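Local coordinates for protein Fe(2+) transporter FeoB (Escherichia coli, PDB 3I8S) that drives GTP-dependent uptake of ferrous iron across the inner membrane, its cytosolic N-terminal domain binding GTP and probably coupling that binding to channel opening, at residues Gln107-Ile113 with Lys199-Trp203; Leu98-Leu102 with Ile252-Cys256; Leu23-Arg29 with Lys41-Phe45; Tyr61-Thr65 with Glu210-Tyr214. All coordinates share one frame; numbering follows the deposited sequence. Where two conformers were deposited one is given.

Contact 1: Gln107-Ile113 with Lys199-Trp203; sequences QLLELGI and KQRRW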
loop_
_atom_site.group_PDB
_atom_site.type_symbol
_atom_site.label_atom_id
_atom_site.label_comp_id
_atom_site.label_asym_id
_atom_site.label_seq_id
_atom_site.Cartn_x
_atom_site.Cartn_y
_atom_site.Cartn_z
ATOM N N GLN A 107 2.411 4.184 -0.643
ATOM C CA GLN A 107 3.156 3.696 0.518
ATOM C C GLN A 107 3.530 2.232 0.352
ATOM O O GLN A 107 4.658 1.852 0.652
ATOM C CB GLN A 107 2.374 3.901 1.824
ATOM C CG GLN A 107 2.076 5.363 2.143
ATOM C CD GLN A 107 2.499 5.786 3.566
ATOM O OE1 GLN A 107 1.758 5.592 4.545
ATOM N NE2 GLN A 107 3.696 6.359 3.676
ATOM N N LEU A 108 2.592 1.412 -0.107
ATOM C CA LEU A 108 2.824 -0.023 -0.328
ATOM C C LEU A 108 3.913 -0.229 -1.362
ATOM O O LEU A 108 4.809 -1.027 -1.155
ATOM C CB LEU A 108 1.580 -0.759 -0.807
ATOM C CG LEU A 108 0.385 -0.649 0.105
ATOM C CD1 LEU A 108 -0.747 -1.286 -0.608
ATOM C CD2 LEU A 108 0.728 -1.315 1.425
ATOM N N LEU A 109 3.852 0.540 -2.442
ATOM C CA LEU A 109 4.823 0.410 -3.539
ATOM C C LEU A 109 6.231 0.846 -3.096
ATOM O O LEU A 109 7.235 0.244 -3.487
ATOM C CB LEU A 109 4.314 1.250 -4.735
ATOM C CG LEU A 109 3.034 0.712 -5.386
ATOM C CD1 LEU A 109 2.498 1.701 -6.446
ATOM C CD2 LEU A 109 3.281 -0.654 -5.965
ATOM N N GLU A 110 6.300 1.884 -2.282
ATOM C CA GLU A 110 7.576 2.345 -1.739
ATOM C C GLU A 110 8.242 1.323 -0.801
ATOM O O GLU A 110 9.478 1.265 -0.716
ATOM C CB GLU A 110 7.422 3.667 -1.019
ATOM C CG GLU A 110 7.171 4.821 -1.903
ATOM C CD GLU A 110 7.478 6.117 -1.211
ATOM O OE1 GLU A 110 6.815 6.453 -0.190
ATOM O OE2 GLU A 110 8.412 6.775 -1.659
ATOM N N LEU A 111 7.428 0.521 -0.113
ATOM C CA LEU A 111 7.946 -0.588 0.712
ATOM C C LEU A 111 8.434 -1.738 -0.155
ATOM O O LEU A 111 9.221 -2.610 0.284
ATOM C CB LEU A 111 6.849 -1.086 1.678
ATOM C CG LEU A 111 6.707 -0.189 2.894
ATOM C CD1 LEU A 111 5.373 -0.492 3.605
ATOM C CD2 LEU A 111 7.925 -0.403 3.796
ATOM N N GLY A 112 7.975 -1.752 -1.399
ATOM C CA GLY A 112 8.446 -2.729 -2.349
ATOM C C GLY A 112 7.761 -4.075 -2.241
ATOM O O GLY A 112 8.252 -5.059 -2.805
ATOM N N ILE A 113 6.640 -4.152 -1.520
ATOM C CA ILE A 113 5.965 -5.454 -1.368
ATOM C C ILE A 113 5.199 -5.740 -2.676
ATOM O O ILE A 113 4.576 -4.808 -3.195
ATOM C CB ILE A 113 4.874 -5.488 -0.237
ATOM C CG1 ILE A 113 5.259 -4.695 1.020
ATOM C CG2 ILE A 113 4.500 -6.946 0.040
ATOM C CD1 ILE A 113 6.444 -5.164 1.705
ATOM N N LYS A 199 14.958 -1.620 1.048
ATOM C CA LYS A 199 13.851 -0.745 0.641
ATOM C C LYS A 199 13.075 -0.336 1.899
ATOM O O LYS A 199 12.657 0.824 2.029
ATOM C CB LYS A 199 12.885 -1.459 -0.300
ATOM C CG LYS A 199 13.259 -1.502 -1.761
ATOM C CD LYS A 199 12.022 -1.300 -2.689
ATOM C CE LYS A 199 11.712 0.192 -2.952
ATOM N NZ LYS A 199 10.527 0.445 -3.851
ATOM N N GLN A 200 12.850 -1.307 2.791
ATOM C CA GLN A 200 11.999 -1.065 3.953
ATOM C C GLN A 200 12.722 -0.208 4.967
ATOM O O GLN A 200 12.126 0.634 5.615
ATOM C CB GLN A 200 11.495 -2.362 4.542
ATOM C CG GLN A 200 10.545 -3.058 3.597
ATOM C CD GLN A 200 9.979 -4.347 4.142
ATOM O OE1 GLN A 200 10.191 -4.686 5.308
ATOM N NE2 GLN A 200 9.250 -5.062 3.308
ATOM N N ARG A 201 14.025 -0.405 5.073
ATOM C CA ARG A 201 14.850 0.449 5.918
ATOM C C ARG A 201 14.809 1.896 5.414
ATOM O O ARG A 201 14.656 2.832 6.184
ATOM C CB ARG A 201 16.276 -0.100 5.982
ATOM C CG ARG A 201 16.402 -1.268 7.022
ATOM C CD ARG A 201 17.821 -1.719 7.242
ATOM N NE ARG A 201 18.336 -2.525 6.151
ATOM C CZ ARG A 201 19.349 -2.174 5.355
ATOM N NH1 ARG A 201 20.002 -1.048 5.531
ATOM N NH2 ARG A 201 19.735 -2.993 4.388
ATOM N N ARG A 202 14.899 2.083 4.120
ATOM C CA ARG A 202 14.838 3.415 3.565
ATOM C C ARG A 202 13.463 4.098 3.758
ATOM O O ARG A 202 13.370 5.292 4.024
ATOM C CB ARG A 202 15.234 3.376 2.102
ATOM C CG ARG A 202 16.710 3.056 1.957
ATOM C CD ARG A 202 17.108 3.018 0.491
ATOM N NE ARG A 202 18.564 2.993 0.343
ATOM C CZ ARG A 202 19.190 2.767 -0.812
ATOM N NH1 ARG A 202 18.502 2.488 -1.906
ATOM N NH2 ARG A 202 20.513 2.794 -0.875
ATOM N N TRP A 203 12.415 3.320 3.601
ATOM C CA TRP A 203 11.041 3.793 3.836
ATOM C C TRP A 203 10.903 4.190 5.307
ATOM O O TRP A 203 10.356 5.234 5.615
ATOM C CB TRP A 203 10.070 2.684 3.505
ATOM C CG TRP A 203 8.647 3.083 3.624
ATOM C CD1 TRP A 203 7.888 3.742 2.682
ATOM C CD2 TRP A 203 7.783 2.865 4.749
ATOM N NE1 TRP A 203 6.606 3.941 3.160
ATOM C CE2 TRP A 203 6.510 3.409 4.413
ATOM C CE3 TRP A 203 7.953 2.286 6.016
ATOM C CZ2 TRP A 203 5.424 3.364 5.300
ATOM C CZ3 TRP A 203 6.878 2.252 6.881
ATOM C CH2 TRP A 203 5.631 2.779 6.514
HETATM O O HOH W 1 11.892 2.428 0.071
HETATM O O HOH W 2 10.508 -5.021 0.770
#

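Contact 2: Leu98-Leu102 with Ile252-Cys256; sequences LERNL and IAAIC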
loop_
_atom_site.group_PDB
_atom_site.type_symbol
_atom_site.label_atom_id
_atom_site.label_comp_id
_atom_site.label_asym_id
_atom_site.label_seq_id
_atom_site.Cartn_x
_atom_site.Cartn_y
_atom_site.Cartn_z
ATOM N N LEU A 98 -9.974 8.064 -6.603
ATOM C CA LEU A 98 -8.649 7.593 -6.947
ATOM C C LEU A 98 -7.505 8.334 -6.260
ATOM O O LEU A 98 -6.616 7.695 -5.698
ATOM C CB LEU A 98 -8.479 7.673 -8.469
ATOM C CG LEU A 98 -7.186 7.061 -8.998
ATOM C CD1 LEU A 98 -7.032 5.579 -8.648
ATOM C CD2 LEU A 98 -7.093 7.319 -10.520
ATOM N N GLU A 99 -7.514 9.668 -6.331
ATOM C CA GLU A 99 -6.399 10.492 -5.828
ATOM C C GLU A 99 -6.198 10.224 -4.331
ATOM O O GLU A 99 -5.093 9.921 -3.865
ATOM C CB GLU A 99 -6.592 11.989 -6.144
ATOM C CG GLU A 99 -5.412 12.877 -5.694
ATOM C CD GLU A 99 -5.206 14.165 -6.509
ATOM O OE1 GLU A 99 -5.958 14.435 -7.485
ATOM O OE2 GLU A 99 -4.279 14.923 -6.154
ATOM N N ARG A 100 -7.311 10.234 -3.599
ATOM C CA ARG A 100 -7.317 9.923 -2.168
ATOM C C ARG A 100 -6.799 8.514 -1.908
ATOM O O ARG A 100 -5.929 8.270 -1.025
ATOM C CB ARG A 100 -8.745 10.029 -1.593
ATOM C CG ARG A 100 -8.834 9.632 -0.096
ATOM C CD ARG A 100 -10.108 10.084 0.541
ATOM N NE ARG A 100 -10.032 10.097 2.006
ATOM C CZ ARG A 100 -10.582 11.037 2.789
ATOM N NH1 ARG A 100 -11.218 12.091 2.280
ATOM N NH2 ARG A 100 -10.479 10.939 4.115
ATOM N N ASN A 101 -7.344 7.564 -2.652
ATOM C CA ASN A 101 -7.000 6.162 -2.424
ATOM C C ASN A 101 -5.547 5.824 -2.754
ATOM O O ASN A 101 -4.970 4.883 -2.172
ATOM C CB ASN A 101 -7.910 5.211 -3.220
ATOM C CG ASN A 101 -9.268 4.986 -2.553
ATOM O OD1 ASN A 101 -9.663 3.840 -2.333
ATOM N ND2 ASN A 101 -9.992 6.079 -2.221
ATOM N N LEU A 102 -4.948 6.576 -3.686
ATOM C CA LEU A 102 -3.602 6.268 -4.109
ATOM C C LEU A 102 -2.520 6.600 -3.041
ATOM O O LEU A 102 -1.359 6.216 -3.199
ATOM C CB LEU A 102 -3.270 6.956 -5.447
ATOM C CG LEU A 102 -3.832 6.253 -6.703
ATOM C CD1 LEU A 102 -3.477 7.125 -7.969
ATOM C CD2 LEU A 102 -3.317 4.824 -6.824
ATOM N N ILE A 252 1.139 11.796 -6.948
ATOM C CA ILE A 252 -0.243 11.332 -7.097
ATOM C C ILE A 252 -1.011 12.203 -8.061
ATOM O O ILE A 252 -1.692 11.737 -8.946
ATOM C CB ILE A 252 -1.004 11.382 -5.725
ATOM C CG1 ILE A 252 -0.513 10.307 -4.766
ATOM C CG2 ILE A 252 -2.505 11.293 -5.924
ATOM C CD1 ILE A 252 -0.110 9.000 -5.404
ATOM N N ALA A 253 -0.888 13.508 -7.872
ATOM C CA ALA A 253 -1.530 14.482 -8.712
ATOM C C ALA A 253 -1.124 14.326 -10.199
ATOM O O ALA A 253 -1.966 14.421 -11.103
ATOM C CB ALA A 253 -1.234 15.935 -8.150
ATOM N N ALA A 254 0.168 14.082 -10.432
ATOM C CA ALA A 254 0.703 13.927 -11.793
ATOM C C ALA A 254 0.141 12.670 -12.467
ATOM O O ALA A 254 -0.217 12.698 -13.639
ATOM C CB ALA A 254 2.261 13.890 -11.720
ATOM N N ILE A 255 0.061 11.571 -11.714
ATOM C CA ILE A 255 -0.573 10.311 -12.158
ATOM C C ILE A 255 -2.041 10.530 -12.507
ATOM O O ILE A 255 -2.507 10.203 -13.598
ATOM C CB ILE A 255 -0.424 9.162 -11.053
ATOM C CG1 ILE A 255 1.032 8.798 -10.862
ATOM C CG2 ILE A 255 -1.224 7.891 -11.436
ATOM C CD1 ILE A 255 1.292 7.758 -9.700
ATOM N N CYS A 256 -2.753 11.160 -11.605
ATOM C CA CYS A 256 -4.154 11.335 -11.804
ATOM C C CYS A 256 -4.499 12.247 -12.965
ATOM O O CYS A 256 -5.523 12.038 -13.615
ATOM C CB CYS A 256 -4.820 11.803 -10.536
ATOM S SG CYS A 256 -4.860 10.499 -9.346
#

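Contact 3: Leu23-Arg29 with Lys41-Phe45; sequences LTGSRQR and KEGQF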
loop_
_atom_site.group_PDB
_atom_site.type_symbol
_atom_site.label_atom_id
_atom_site.label_comp_id
_atom_site.label_asym_id
_atom_site.label_seq_id
_atom_site.Cartn_x
_atom_site.Cartn_y
_atom_site.Cartn_z
ATOM N N LEU A 23 -14.431 -13.631 -2.557
ATOM C CA LEU A 23 -13.298 -14.541 -2.811
ATOM C C LEU A 23 -13.364 -15.780 -1.917
ATOM O O LEU A 23 -13.127 -16.895 -2.351
ATOM C CB LEU A 23 -11.999 -13.798 -2.598
ATOM C CG LEU A 23 -11.610 -12.878 -3.758
ATOM C CD1 LEU A 23 -10.422 -12.045 -3.346
ATOM C CD2 LEU A 23 -11.304 -13.736 -4.992
ATOM N N THR A 24 -13.749 -15.574 -0.669
ATOM C CA THR A 24 -13.609 -16.600 0.359
ATOM C C THR A 24 -14.899 -17.348 0.671
ATOM O O THR A 24 -14.840 -18.435 1.227
ATOM C CB THR A 24 -13.030 -16.021 1.684
ATOM O OG1 THR A 24 -13.968 -15.103 2.300
ATOM C CG2 THR A 24 -11.708 -15.334 1.410
ATOM N N GLY A 25 -16.059 -16.780 0.345
ATOM C CA GLY A 25 -17.331 -17.430 0.629
ATOM C C GLY A 25 -17.463 -17.796 2.102
ATOM O O GLY A 25 -17.210 -16.965 2.977
ATOM N N SER A 26 -17.809 -19.052 2.350
ATOM C CA SER A 26 -18.038 -19.590 3.696
ATOM C C SER A 26 -16.718 -19.966 4.382
ATOM O O SER A 26 -16.716 -20.244 5.582
ATOM C CB SER A 26 -18.961 -20.821 3.633
ATOM O OG SER A 26 -18.323 -21.905 2.959
ATOM N N ARG A 27 -15.616 -19.964 3.619
ATOM C CA ARG A 27 -14.303 -20.425 4.094
ATOM C C ARG A 27 -13.567 -19.282 4.784
ATOM O O ARG A 27 -12.585 -18.765 4.292
ATOM C CB ARG A 27 -13.470 -20.946 2.928
ATOM C CG ARG A 27 -14.195 -22.011 2.091
ATOM C CD ARG A 27 -13.395 -22.345 0.848
ATOM N NE ARG A 27 -13.130 -21.209 -0.039
ATOM C CZ ARG A 27 -14.026 -20.647 -0.838
ATOM N NH1 ARG A 27 -15.292 -21.064 -0.868
ATOM N NH2 ARG A 27 -13.661 -19.656 -1.618
ATOM N N GLN A 28 -14.078 -18.854 5.917
ATOM C CA GLN A 28 -13.463 -17.759 6.627
ATOM C C GLN A 28 -13.495 -18.006 8.118
ATOM O O GLN A 28 -14.364 -18.713 8.627
ATOM C CB GLN A 28 -14.093 -16.374 6.332
ATOM C CG GLN A 28 -15.386 -16.279 5.599
ATOM C CD GLN A 28 -15.830 -14.813 5.408
ATOM O OE1 GLN A 28 -15.950 -14.062 6.384
ATOM N NE2 GLN A 28 -16.057 -14.407 4.173
ATOM N N ARG A 29 -12.544 -17.409 8.817
ATOM C CA ARG A 29 -12.546 -17.427 10.262
ATOM C C ARG A 29 -12.369 -16.030 10.831
ATOM O O ARG A 29 -11.809 -15.160 10.184
ATOM C CB ARG A 29 -11.441 -18.343 10.767
ATOM C CG ARG A 29 -10.052 -17.861 10.505
ATOM C CD ARG A 29 -9.035 -18.744 11.198
ATOM N NE ARG A 29 -7.800 -18.809 10.426
ATOM C CZ ARG A 29 -6.824 -19.697 10.612
ATOM N NH1 ARG A 29 -6.907 -20.627 11.557
ATOM N NH2 ARG A 29 -5.747 -19.657 9.831
ATOM N N LYS A 41 -10.016 -11.104 10.371
ATOM C CA LYS A 41 -10.726 -12.055 9.514
ATOM C C LYS A 41 -9.739 -12.589 8.502
ATOM O O LYS A 41 -8.940 -11.825 7.976
ATOM C CB LYS A 41 -11.831 -11.341 8.689
ATOM C CG LYS A 41 -13.149 -10.914 9.397
ATOM C CD LYS A 41 -14.332 -10.999 8.328
ATOM C CE LYS A 41 -15.384 -9.864 8.388
ATOM N NZ LYS A 41 -16.718 -10.323 8.840
ATOM N N GLU A 42 -9.804 -13.880 8.216
ATOM C CA GLU A 42 -9.063 -14.446 7.115
ATOM C C GLU A 42 -9.836 -15.591 6.526
ATOM O O GLU A 42 -10.797 -16.063 7.128
ATOM C CB GLU A 42 -7.632 -14.794 7.514
ATOM C CG GLU A 42 -7.411 -15.829 8.481
ATOM C CD GLU A 42 -5.891 -15.993 8.716
ATOM O OE1 GLU A 42 -5.206 -14.990 9.077
ATOM O OE2 GLU A 42 -5.411 -17.122 8.555
ATOM N N GLY A 43 -9.490 -15.957 5.307
ATOM C CA GLY A 43 -10.219 -16.971 4.587
ATOM C C GLY A 43 -9.377 -17.627 3.546
ATOM O O GLY A 43 -8.201 -17.295 3.374
ATOM N N GLN A 44 -9.961 -18.582 2.857
ATOM C CA GLN A 44 -9.230 -19.357 1.872
ATOM C C GLN A 44 -9.914 -19.309 0.538
ATOM O O GLN A 44 -11.135 -19.227 0.457
ATOM C CB GLN A 44 -9.105 -20.827 2.296
ATOM C CG GLN A 44 -8.522 -21.024 3.659
ATOM C CD GLN A 44 -7.128 -21.562 3.629
ATOM O OE1 GLN A 44 -6.900 -22.693 3.176
ATOM N NE2 GLN A 44 -6.183 -20.795 4.166
ATOM N N PHE A 45 -9.118 -19.433 -0.517
ATOM C CA PHE A 45 -9.648 -19.636 -1.866
ATOM C C PHE A 45 -8.532 -20.150 -2.733
ATOM O O PHE A 45 -7.345 -20.171 -2.333
ATOM C CB PHE A 45 -10.265 -18.365 -2.488
ATOM C CG PHE A 45 -9.283 -17.309 -2.874
ATOM C CD1 PHE A 45 -8.941 -16.314 -1.970
ATOM C CD2 PHE A 45 -8.768 -17.243 -4.166
ATOM C CE1 PHE A 45 -8.047 -15.320 -2.320
ATOM C CE2 PHE A 45 -7.892 -16.260 -4.537
ATOM C CZ PHE A 45 -7.514 -15.285 -3.602
HETATM O O HOH W 3 -17.053 -11.656 6.381
#

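Contact 4: Tyr61-Thr65 with Glu210-Tyr214; sequences YSLTT and EGDIY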
loop_
_atom_site.group_PDB
_atom_site.type_symbol
_atom_site.label_atom_id
_atom_site.label_comp_id
_atom_site.label_asym_id
_atom_site.label_seq_id
_atom_site.Cartn_x
_atom_site.Cartn_y
_atom_site.Cartn_z
ATOM N N TYR A 61 -6.282 4.815 5.511
ATOM C CA TYR A 61 -5.897 5.823 4.525
ATOM C C TYR A 61 -4.383 5.745 4.227
ATOM O O TYR A 61 -3.945 6.073 3.135
ATOM C CB TYR A 61 -6.280 7.233 5.013
ATOM C CG TYR A 61 -5.704 8.304 4.131
ATOM C CD1 TYR A 61 -6.191 8.519 2.847
ATOM C CD2 TYR A 61 -4.660 9.125 4.590
ATOM C CE1 TYR A 61 -5.627 9.498 2.019
ATOM C CE2 TYR A 61 -4.092 10.072 3.768
ATOM C CZ TYR A 61 -4.594 10.289 2.518
ATOM O OH TYR A 61 -3.989 11.252 1.735
ATOM N N SER A 62 -3.602 5.290 5.215
ATOM C CA SER A 62 -2.161 5.255 5.117
ATOM C C SER A 62 -1.564 4.236 6.090
ATOM O O SER A 62 -2.290 3.623 6.860
ATOM C CB SER A 62 -1.556 6.638 5.393
ATOM O OG SER A 62 -1.441 6.906 6.775
ATOM N N LEU A 63 -0.246 4.111 6.042
ATOM C CA LEU A 63 0.506 3.284 6.968
ATOM C C LEU A 63 1.242 4.160 7.987
ATOM O O LEU A 63 2.067 3.658 8.772
ATOM C CB LEU A 63 1.505 2.423 6.187
ATOM C CG LEU A 63 0.885 1.402 5.220
ATOM C CD1 LEU A 63 1.928 0.502 4.595
ATOM C CD2 LEU A 63 -0.213 0.580 5.818
ATOM N N THR A 64 0.907 5.448 8.029
ATOM C CA THR A 64 1.639 6.426 8.808
ATOM C C THR A 64 1.004 6.689 10.160
ATOM O O THR A 64 -0.220 6.829 10.252
ATOM C CB THR A 64 1.729 7.760 8.025
ATOM O OG1 THR A 64 2.477 7.531 6.827
ATOM C CG2 THR A 64 2.372 8.826 8.884
ATOM N N THR A 65 1.863 6.748 11.188
ATOM C CA THR A 65 1.507 6.970 12.591
ATOM C C THR A 65 2.158 8.246 13.130
ATOM O O THR A 65 1.677 9.353 12.879
ATOM C CB THR A 65 2.066 5.869 13.507
ATOM O OG1 THR A 65 1.450 4.621 13.203
ATOM C CG2 THR A 65 1.859 6.268 14.976
ATOM N N GLU A 210 9.589 12.236 8.669
ATOM C CA GLU A 210 8.263 12.818 8.612
ATOM C C GLU A 210 7.631 12.999 10.003
ATOM O O GLU A 210 6.687 13.772 10.148
ATOM C CB GLU A 210 7.356 12.009 7.658
ATOM C CG GLU A 210 6.118 12.781 7.264
ATOM C CD GLU A 210 5.180 12.004 6.366
ATOM O OE1 GLU A 210 5.185 10.742 6.429
ATOM O OE2 GLU A 210 4.442 12.688 5.588
ATOM N N GLY A 211 8.175 12.319 11.023
ATOM C CA GLY A 211 7.686 12.357 12.395
ATOM C C GLY A 211 6.850 11.165 12.830
ATOM O O GLY A 211 6.165 11.239 13.837
ATOM N N ASP A 212 6.872 10.075 12.069
ATOM C CA ASP A 212 6.113 8.867 12.417
ATOM C C ASP A 212 6.770 8.208 13.637
ATOM O O ASP A 212 7.890 7.737 13.551
ATOM C CB ASP A 212 6.118 7.921 11.221
ATOM C CG ASP A 212 5.310 6.665 11.421
ATOM O OD1 ASP A 212 5.341 6.067 12.494
ATOM O OD2 ASP A 212 4.712 6.213 10.415
ATOM N N ILE A 213 6.064 8.157 14.740
ATOM C CA ILE A 213 6.645 7.643 16.000
ATOM C C ILE A 213 6.844 6.135 15.994
ATOM O O ILE A 213 7.859 5.625 16.516
ATOM C CB ILE A 213 5.824 8.055 17.236
ATOM C CG1 ILE A 213 5.516 9.562 17.228
ATOM C CG2 ILE A 213 6.579 7.695 18.522
ATOM C CD1 ILE A 213 6.727 10.428 17.175
ATOM N N TYR A 214 5.869 5.423 15.441
ATOM C CA TYR A 214 5.888 3.952 15.396
ATOM C C TYR A 214 7.063 3.385 14.582
ATOM O O TYR A 214 7.692 2.415 14.990
ATOM C CB TYR A 214 4.568 3.434 14.829
ATOM C CG TYR A 214 4.333 1.940 14.955
ATOM C CD1 TYR A 214 4.644 1.255 16.106
ATOM C CD2 TYR A 214 3.751 1.233 13.925
ATOM C CE1 TYR A 214 4.405 -0.099 16.227
ATOM C CE2 TYR A 214 3.515 -0.112 14.036
ATOM C CZ TYR A 214 3.861 -0.781 15.177
ATOM O OH TYR A 214 3.603 -2.131 15.321
HETATM O O HOH W 4 3.522 3.726 11.015
HETATM O O HOH W 5 2.460 9.888 5.560
#

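Contact 1: Gln107-Ile113 with Lys199-Trp203
Leu111 lies against one face of the Trp203 indole, its CG 3.8 Å from the centroid of the five-membered ring in a CH-pi contact only 11° off the ring normal. CD2 of Leu111 comes closer still, 3.4 Å from Trp203 CD2, displaced toward the rim of the ring system. Trp203 carries its CG anti to the backbone N (chi1 -176°), which swings the indole across to helix 98-111. There Glu110 CB approaches Trp203 CD1 at 3.7 Å, and the Glu110 carboxylate, bonded by Tyr177, stands almost perpendicular to the ring. Beyond the indole, Lys199 bends over the helix end and gives a weak hydrogen bond from NZ to Leu109 O at 3.3 Å. Gly112, with positive phi, closes that end in a Schellman motif. Water links Glu110 O to Lys199 O, while a second water donates to Leu111 O and accepts a weak bond from Gln200 NE2. With an alanine at Trp203, Leu111 would probably lose the ring face it rests on, leaving a gap between the helices. The G domain thus meets the helical domain through an apolar, aromatic centre, with lysine and water taking up carbonyls at the helix C-terminus.

Contact 2: Leu98-Leu102 with Ile252-Cys256
Glu99 lays the aliphatic part of its side chain against Ile252, its CG facing Ile252 CG2; the isoleucine has two conformers, which leaves the exact closeness doubtful. With CG anti to the backbone N (chi1 -177°) and the chain extended, the glutamate methylenes run past the isoleucine before the carboxylate ends beside Ala253, where Glu99 OE2 is 3.8 Å from Ala253 CB. One turn further along helix 98-111, Leu102 takes the other branch of the same isoleucine: in the conformer described, its CB sits 3.8 Å from Ile252 CD1. Cys256 packs toward the start of that helix. Its SG reaches the backbone of Glu99, 3.8 Å from Glu99 CA, and also meets Leu102 CD1 at 3.9 Å and Leu98 CD2 at 4.1 Å. Ile255 adds a looser touch, its CG2 near Leu102 CD1, and turns otherwise to Leu137, Arg140 and Leu141 of helix 134-141. The two helical segments run in roughly opposite directions, at 139°, with their axes 9.8 Å apart. This is a helix-helix seam between the G domain and helix 240-259 of the helical domain; behind it Leu98 packs on Val93 of the central sheet. Methyl, methylene and thiol groups carry the contact, so its hold is one of shape and burial, while the Glu99 carboxylate lies at the exposed margin, which probably lets it keep its charge in solvent.

Contact 3: Leu23-Arg29 with Lys41-Phe45
Arg27 folds its guanidinium back over its own turn and gives NE to the backbone of the neighbouring strand, 2.9 Å from Gln44 O, from above that carbonyl's plane. The motif is the antiparallel hairpin of strands 28-32 and 39-46 at the edge of the G-domain sheet, entered from helix 16-24 through a type II' turn from Thr24 to Arg27. Arg27 itself centres an inverse gamma turn, and its O accepts Gln44 N. Further along, Arg29 and Glu42 form a hydrogen-bonded pair, with Arg29 N to Glu42 O at 2.8 Å and Glu42 N to Arg29 O at 3.1 Å. Their side chains run side by side in the same direction into a salt bridge, Arg29 NH2 to Glu42 OE2 at 2.9 Å, the two planes 66° apart; Arg40 holds the other carboxylate oxygen. Replacing Glu42 by alanine is likely to leave Arg29 and Arg40 without their shared counter-charge and the Arg29 guanidinium free to turn. Gly43 CA lies close to Thr24 CG2 and Arg27 O, with little room for a CB. At the far end Leu23 lies over one face of the Phe45 ring, its CD2 4.2 Å from the ring centroid and 8° off the normal.

Contact 4: Tyr61-Thr65 with Glu210-Tyr214
Residues 61-65 follow the predicted GTP-binding residues Asp56 to Gly59, in what is probably the switch II region of this G domain, and the N-cap residue of helix 213-218 catches them just before the unmodelled residues 66-69. Asp212 OD1 caps a backbone N just past Tyr214, while OD2 reaches across to accept Thr65 N at 3.0 Å. That bond is nearly straight, 173° at the hydrogen, but comes in 72° out of the carboxylate plane. Asp212 CG stands anti to the backbone N (chi1 -177°), which carries the carboxylate over to the loop. The same OD2 also takes Gln207 NE2. One water sits within bonding distance of Asp212 OD2, Leu63 O and Thr65 OG1, able to donate to two at a time. Thr65 packs its CB on Tyr214 CB at 3.7 Å, while its hydroxyl is bonded by Glu74 and Gln75. Thr64 OG1 is bonded directly to Gln207, and a water bridges it to Glu210 OE1, itself salt-bridged to Arg248. Ser62 OG accepts Thr64 N in an ST turn. Thr65 N and Gln207 NE2, with the water as a possible third donor, would tend to stabilise the Asp212 charge; chiefly polar and water-mediated bonds join loop and helical domain, with a small carbon contact at Tyr214.

How the contacts relate
Contacts 1, 2 and 4 all join the G domain to the helical domain, whereas contact 3 stays within the G domain, at the sheet edge, about 28 to 31 Å between centres from the others. Contacts 1 and 2 share helix 98-111, at its C-terminal and N-terminal ends: contact 2 is buried and apolar, contact 1 is partly buried and mixes an aromatic centre with water and lysine. Contact 4 is mainly polar and partly buried. It touches contact 1 through Gln107, whose OE1 meets Leu63 N and Thr64 OG1, and through Leu111 against Leu63; Tyr61 brushes Arg100 of contact 2. Contact 3 combines strand pairing, a salt bridge and a buried Leu23-Phe45 contact.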